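Local structure of uncharacterized protein YhfS (Escherichia coli, 4J8L) at residues A[294-306]-A[312-324]. The protein is of unknown function but carries covalently attached pyridoxal phosphate and may have cysteine synthase activity. Residues are numbered along the deposited sequence; the frame is centred on the assembly and turned at random.
Sequences LEEAQKRGALPYP and KYEIPPLFYRLSG. With ACY (acetic acid), chain C.
E314 meets the 294-306 segment through its aliphatic part: CG lies 3.8 Å from CD1 of L303, the two side chains crossing at about a right angle. Its carboxylate runs past P306 and is held by S311, V307 N and G308 N. At P316 the ring packs on CD2 of L303, while its CB touches the carbonyl O of G301, the positive-phi residue of the Schellman motif ending helix 290-299. P317 O then accepts a hydrogen bond from L303 N (2.8 Å), and L303 O receives F319 N (3.2 Å) in its carbonyl plane, the two bonds making a single beta bridge between L303 and L318. L318 sets out away from segment 294-306, but a chi1 of 170°, placing CG opposite the backbone N, lets CD1 reach L303 O and the Y305 backbone. F319 is directed toward segment 294-306, its ring oblique to the methyls of A297 in the helix (CB to CD2, 3.5 Å) and A302 beyond it, with L294 CD2 at its CB. Two waters bind F319 O, one linking it to L294 O and the other to P304 O. The Y320 ring takes P306 CD over one face in a CH-pi contact, 3.7 Å from the centroid, and CG of R321 over the opposite face; P304 O approaches its edge. Strand 318-320 is an edge strand of the C-terminal domain's four-stranded antiparallel sheet, pairing on its other side with 337-341. The chemistry is thus mostly apolar, with the polar backbone at this sheet edge satisfied partly by the isolated bridge and partly by water.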
loop_
_atom_site.group_PDB
_atom_site.type_symbol
_atom_site.label_atom_id
_atom_site.label_comp_id
_atom_site.label_asym_id
_atom_site.label_seq_id
_atom_site.Cartn_x
_atom_site.Cartn_y
_atom_site.Cartn_z
ATOM N N LEU A 294 17.548 16.988 7.738
ATOM C CA LEU A 294 17.011 15.740 8.279
ATOM C C LEU A 294 17.522 15.497 9.694
ATOM O O LEU A 294 16.763 15.057 10.565
ATOM C CB LEU A 294 17.349 14.553 7.374
ATOM C CG LEU A 294 16.635 14.541 6.019
ATOM C CD1 LEU A 294 17.057 13.328 5.193
ATOM C CD2 LEU A 294 15.120 14.585 6.195
ATOM N N GLU A 295 18.799 15.792 9.921
ATOM C CA GLU A 295 19.393 15.639 11.251
ATOM C C GLU A 295 18.728 16.569 12.261
ATOM O O GLU A 295 18.355 16.150 13.369
ATOM C CB GLU A 295 20.907 15.891 11.211
ATOM C CG GLU A 295 21.576 15.740 12.570
ATOM C CD GLU A 295 23.073 15.992 12.526
ATOM O OE1 GLU A 295 23.664 16.233 13.603
ATOM O OE2 GLU A 295 23.655 15.945 11.419
ATOM N N GLU A 296 18.567 17.832 11.886
ATOM C CA GLU A 296 17.943 18.801 12.784
ATOM C C GLU A 296 16.457 18.504 13.002
ATOM O O GLU A 296 15.924 18.750 14.086
ATOM C CB GLU A 296 18.121 20.226 12.265
ATOM C CG GLU A 296 19.580 20.699 12.232
ATOM C CD GLU A 296 20.254 20.640 13.596
ATOM O OE1 GLU A 296 19.561 20.822 14.623
ATOM O OE2 GLU A 296 21.482 20.413 13.644
ATOM N N ALA A 297 15.783 17.974 11.983
ATOM C CA ALA A 297 14.348 17.703 12.113
ATOM C C ALA A 297 14.088 16.588 13.115
ATOM O O ALA A 297 13.111 16.638 13.864
ATOM C CB ALA A 297 13.731 17.358 10.753
ATOM N N GLN A 298 14.972 15.593 13.141
ATOM C CA GLN A 298 14.801 14.470 14.059
ATOM C C GLN A 298 14.857 14.973 15.501
ATOM O O GLN A 298 14.134 14.472 16.372
ATOM C CB GLN A 298 15.867 13.388 13.814
ATOM C CG GLN A 298 15.717 12.141 14.700
ATOM C CD GLN A 298 16.257 12.330 16.121
ATOM O OE1 GLN A 298 17.215 13.080 16.359
ATOM N NE2 GLN A 298 15.636 11.653 17.070
ATOM N N LYS A 299 15.716 15.961 15.760
ATOM C CA LYS A 299 15.851 16.488 17.116
ATOM C C LYS A 299 14.561 17.177 17.539
ATOM O O LYS A 299 14.236 17.251 18.729
ATOM C CB LYS A 299 17.012 17.487 17.200
ATOM C CG LYS A 299 18.374 16.884 16.894
ATOM C CD LYS A 299 19.451 17.972 16.860
ATOM C CE LYS A 299 20.803 17.395 16.483
ATOM N NZ LYS A 299 21.829 18.467 16.321
ATOM N N ARG A 300 13.834 17.681 16.551
ATOM C CA ARG A 300 12.605 18.422 16.796
ATOM C C ARG A 300 11.356 17.555 16.594
ATOM O O ARG A 300 10.257 18.062 16.358
ATOM C CB ARG A 300 12.586 19.677 15.925
ATOM C CG ARG A 300 13.661 20.659 16.346
ATOM C CD ARG A 300 13.872 21.757 15.332
ATOM N NE ARG A 300 14.837 22.724 15.828
ATOM C CZ ARG A 300 16.154 22.569 15.756
ATOM N NH1 ARG A 300 16.667 21.477 15.192
ATOM N NH2 ARG A 300 16.954 23.505 16.242
ATOM N N GLY A 301 11.535 16.244 16.694
ATOM C CA GLY A 301 10.403 15.331 16.743
ATOM C C GLY A 301 10.031 14.574 15.477
ATOM O O GLY A 301 9.178 13.678 15.511
ATOM N N ALA A 302 10.645 14.918 14.351
ATOM C CA ALA A 302 10.379 14.175 13.118
ATOM C C ALA A 302 10.916 12.756 13.243
ATOM O O ALA A 302 12.018 12.552 13.761
ATOM C CB ALA A 302 11.029 14.869 11.931
ATOM N N LEU A 303 10.150 11.782 12.761
ATOM C CA LEU A 303 10.654 10.414 12.692
ATOM C C LEU A 303 11.786 10.349 11.665
ATOM O O LEU A 303 11.665 10.894 10.573
ATOM C CB LEU A 303 9.547 9.446 12.295
ATOM C CG LEU A 303 8.314 9.451 13.192
ATOM C CD1 LEU A 303 7.375 8.315 12.767
ATOM C CD2 LEU A 303 8.712 9.314 14.652
ATOM N N PRO A 304 12.891 9.684 12.017
ATOM C CA PRO A 304 14.049 9.664 11.116
ATOM C C PRO A 304 14.096 8.460 10.167
ATOM O O PRO A 304 14.898 8.451 9.240
ATOM C CB PRO A 304 15.235 9.614 12.089
ATOM C CG PRO A 304 14.702 8.849 13.249
ATOM C CD PRO A 304 13.249 9.272 13.388
ATOM N N TYR A 305 13.257 7.459 10.407
ATOM C CA TYR A 305 13.157 6.309 9.513
ATOM C C TYR A 305 11.787 5.701 9.732
ATOM O O TYR A 305 11.158 5.948 10.761
ATOM C CB TYR A 305 14.255 5.269 9.788
ATOM C CG TYR A 305 14.521 5.030 11.254
ATOM C CD1 TYR A 305 13.701 4.192 12.008
ATOM C CD2 TYR A 305 15.590 5.645 11.889
ATOM C CE1 TYR A 305 13.945 3.986 13.360
ATOM C CE2 TYR A 305 15.835 5.445 13.238
ATOM C CZ TYR A 305 15.013 4.620 13.967
ATOM O OH TYR A 305 15.272 4.426 15.313
ATOM N N PRO A 306 11.309 4.913 8.761
ATOM C CA PRO A 306 9.966 4.347 8.896
ATOM C C PRO A 306 9.936 3.033 9.660
ATOM O O PRO A 306 10.977 2.414 9.927
ATOM C CB PRO A 306 9.561 4.099 7.440
ATOM C CG PRO A 306 10.870 3.772 6.759
ATOM C CD PRO A 306 11.867 4.708 7.413
ATOM N N LYS A 312 0.564 1.973 13.177
ATOM C CA LYS A 312 -0.010 2.575 14.383
ATOM C C LYS A 312 1.017 3.313 15.241
ATOM O O LYS A 312 0.640 4.143 16.081
ATOM C CB LYS A 312 -0.676 1.493 15.229
ATOM C CG LYS A 312 0.296 0.443 15.743
ATOM C CD LYS A 312 -0.464 -0.749 16.349
ATOM C CE LYS A 312 0.465 -1.934 16.595
ATOM N NZ LYS A 312 -0.241 -3.119 17.174
ATOM N N TYR A 313 2.301 3.007 15.061
ATOM C CA TYR A 313 3.348 3.625 15.860
ATOM C C TYR A 313 3.770 4.980 15.316
ATOM O O TYR A 313 4.370 5.784 16.035
ATOM C CB TYR A 313 4.593 2.744 15.910
ATOM C CG TYR A 313 4.349 1.368 16.460
ATOM C CD1 TYR A 313 4.048 1.183 17.798
ATOM C CD2 TYR A 313 4.409 0.248 15.637
ATOM C CE1 TYR A 313 3.826 -0.070 18.309
ATOM C CE2 TYR A 313 4.194 -1.008 16.139
ATOM C CZ TYR A 313 3.900 -1.160 17.483
ATOM O OH TYR A 313 3.672 -2.405 18.001
ATOM N N GLU A 314 3.484 5.228 14.044
ATOM C CA GLU A 314 4.107 6.353 13.365
ATOM C C GLU A 314 3.219 7.588 13.381
ATOM O O GLU A 314 2.486 7.877 12.429
ATOM C CB GLU A 314 4.520 5.929 11.948
ATOM C CG GLU A 314 5.722 4.980 11.987
ATOM C CD GLU A 314 5.836 4.117 10.743
ATOM O OE1 GLU A 314 6.631 4.495 9.847
ATOM O OE2 GLU A 314 5.151 3.068 10.655
ATOM N N ILE A 315 3.272 8.290 14.510
ATOM C CA ILE A 315 2.410 9.436 14.757
ATOM C C ILE A 315 3.025 10.782 14.312
ATOM O O ILE A 315 2.397 11.516 13.539
ATOM C CB ILE A 315 1.919 9.420 16.229
ATOM C CG1 ILE A 315 0.877 8.291 16.375
ATOM C CG2 ILE A 315 1.379 10.781 16.633
ATOM C CD1 ILE A 315 0.569 7.891 17.802
ATOM N N PRO A 316 4.245 11.109 14.783
ATOM C CA PRO A 316 4.880 12.352 14.318
ATOM C C PRO A 316 5.213 12.240 12.824
ATOM O O PRO A 316 5.239 11.136 12.280
ATOM C CB PRO A 316 6.176 12.420 15.146
ATOM C CG PRO A 316 5.961 11.509 16.311
ATOM C CD PRO A 316 5.105 10.400 15.751
ATOM N N PRO A 317 5.465 13.375 12.166
ATOM C CA PRO A 317 5.737 13.311 10.726
ATOM C C PRO A 317 7.084 12.653 10.461
ATOM O O PRO A 317 8.019 12.818 11.254
ATOM C CB PRO A 317 5.786 14.792 10.325
ATOM C CG PRO A 317 6.277 15.489 11.568
ATOM C CD PRO A 317 5.615 14.738 12.707
ATOM N N LEU A 318 7.181 11.928 9.347
ATOM C CA LEU A 318 8.443 11.337 8.917
ATOM C C LEU A 318 9.143 12.311 7.970
ATOM O O LEU A 318 8.551 12.722 6.977
ATOM C CB LEU A 318 8.178 10.024 8.187
ATOM C CG LEU A 318 9.321 9.323 7.442
ATOM C CD1 LEU A 318 10.325 8.714 8.410
ATOM C CD2 LEU A 318 8.721 8.252 6.536
ATOM N N PHE A 319 10.379 12.684 8.303
ATOM C CA PHE A 319 11.270 13.451 7.407
ATOM C C PHE A 319 12.380 12.468 7.045
ATOM O O PHE A 319 13.127 12.041 7.934
ATOM C CB PHE A 319 11.906 14.638 8.137
ATOM C CG PHE A 319 11.012 15.854 8.306
ATOM C CD1 PHE A 319 9.708 15.744 8.779
ATOM C CD2 PHE A 319 11.525 17.125 8.062
ATOM C CE1 PHE A 319 8.924 16.885 8.966
ATOM C CE2 PHE A 319 10.758 18.266 8.237
ATOM C CZ PHE A 319 9.451 18.151 8.698
ATOM N N TYR A 320 12.490 12.101 5.763
ATOM C CA TYR A 320 13.275 10.939 5.359
ATOM C C TYR A 320 14.035 11.214 4.067
ATOM O O TYR A 320 13.679 12.112 3.307
ATOM C CB TYR A 320 12.336 9.739 5.141
ATOM C CG TYR A 320 12.985 8.369 5.182
ATOM C CD1 TYR A 320 13.972 8.071 6.121
ATOM C CD2 TYR A 320 12.595 7.368 4.302
ATOM C CE1 TYR A 320 14.565 6.813 6.167
ATOM C CE2 TYR A 320 13.181 6.110 4.336
ATOM C CZ TYR A 320 14.165 5.837 5.274
ATOM O OH TYR A 320 14.746 4.586 5.327
ATOM N N ARG A 321 15.072 10.422 3.824
ATOM C CA ARG A 321 15.776 10.467 2.551
ATOM C C ARG A 321 14.877 10.057 1.379
ATOM O O ARG A 321 13.790 9.518 1.566
ATOM C CB ARG A 321 17.013 9.559 2.607
ATOM C CG ARG A 321 16.693 8.100 2.924
ATOM C CD ARG A 321 17.963 7.288 3.182
ATOM N NE ARG A 321 17.731 5.849 3.060
ATOM C CZ ARG A 321 17.615 5.008 4.086
ATOM N NH1 ARG A 321 17.709 5.451 5.334
ATOM N NH2 ARG A 321 17.406 3.717 3.862
ATOM N N LEU A 322 15.347 10.315 0.163
ATOM C CA LEU A 322 14.643 9.891 -1.043
ATOM C C LEU A 322 14.767 8.382 -1.246
ATOM O O LEU A 322 15.646 7.737 -0.671
ATOM C CB LEU A 322 15.210 10.627 -2.262
ATOM C CG LEU A 322 15.217 12.154 -2.143
ATOM C CD1 LEU A 322 15.903 12.798 -3.338
ATOM C CD2 LEU A 322 13.789 12.680 -1.993
ATOM N N SER A 323 13.891 7.819 -2.074
ATOM C CA SER A 323 13.886 6.381 -2.294
ATOM C C SER A 323 15.115 5.925 -3.068
ATOM O O SER A 323 15.715 6.702 -3.825
ATOM C CB SER A 323 12.623 5.950 -3.047
ATOM O OG SER A 323 12.677 6.347 -4.403
ATOM N N GLY A 324 15.475 4.657 -2.891
ATOM C CA GLY A 324 16.613 4.083 -3.584
ATOM C C GLY A 324 16.532 4.223 -5.089
ATOM O O GLY A 324 17.492 4.662 -5.730
HETATM C C ACY C . 11.411 9.376 -4.276
HETATM O O ACY C . 11.049 8.356 -4.906
HETATM O OXT ACY C . 12.114 9.353 -3.246
HETATM C CH3 ACY C . 10.988 10.712 -4.803
HETATM O O HOH W 1 14.528 12.986 10.242
HETATM O O HOH W 2 15.855 10.840 8.322
#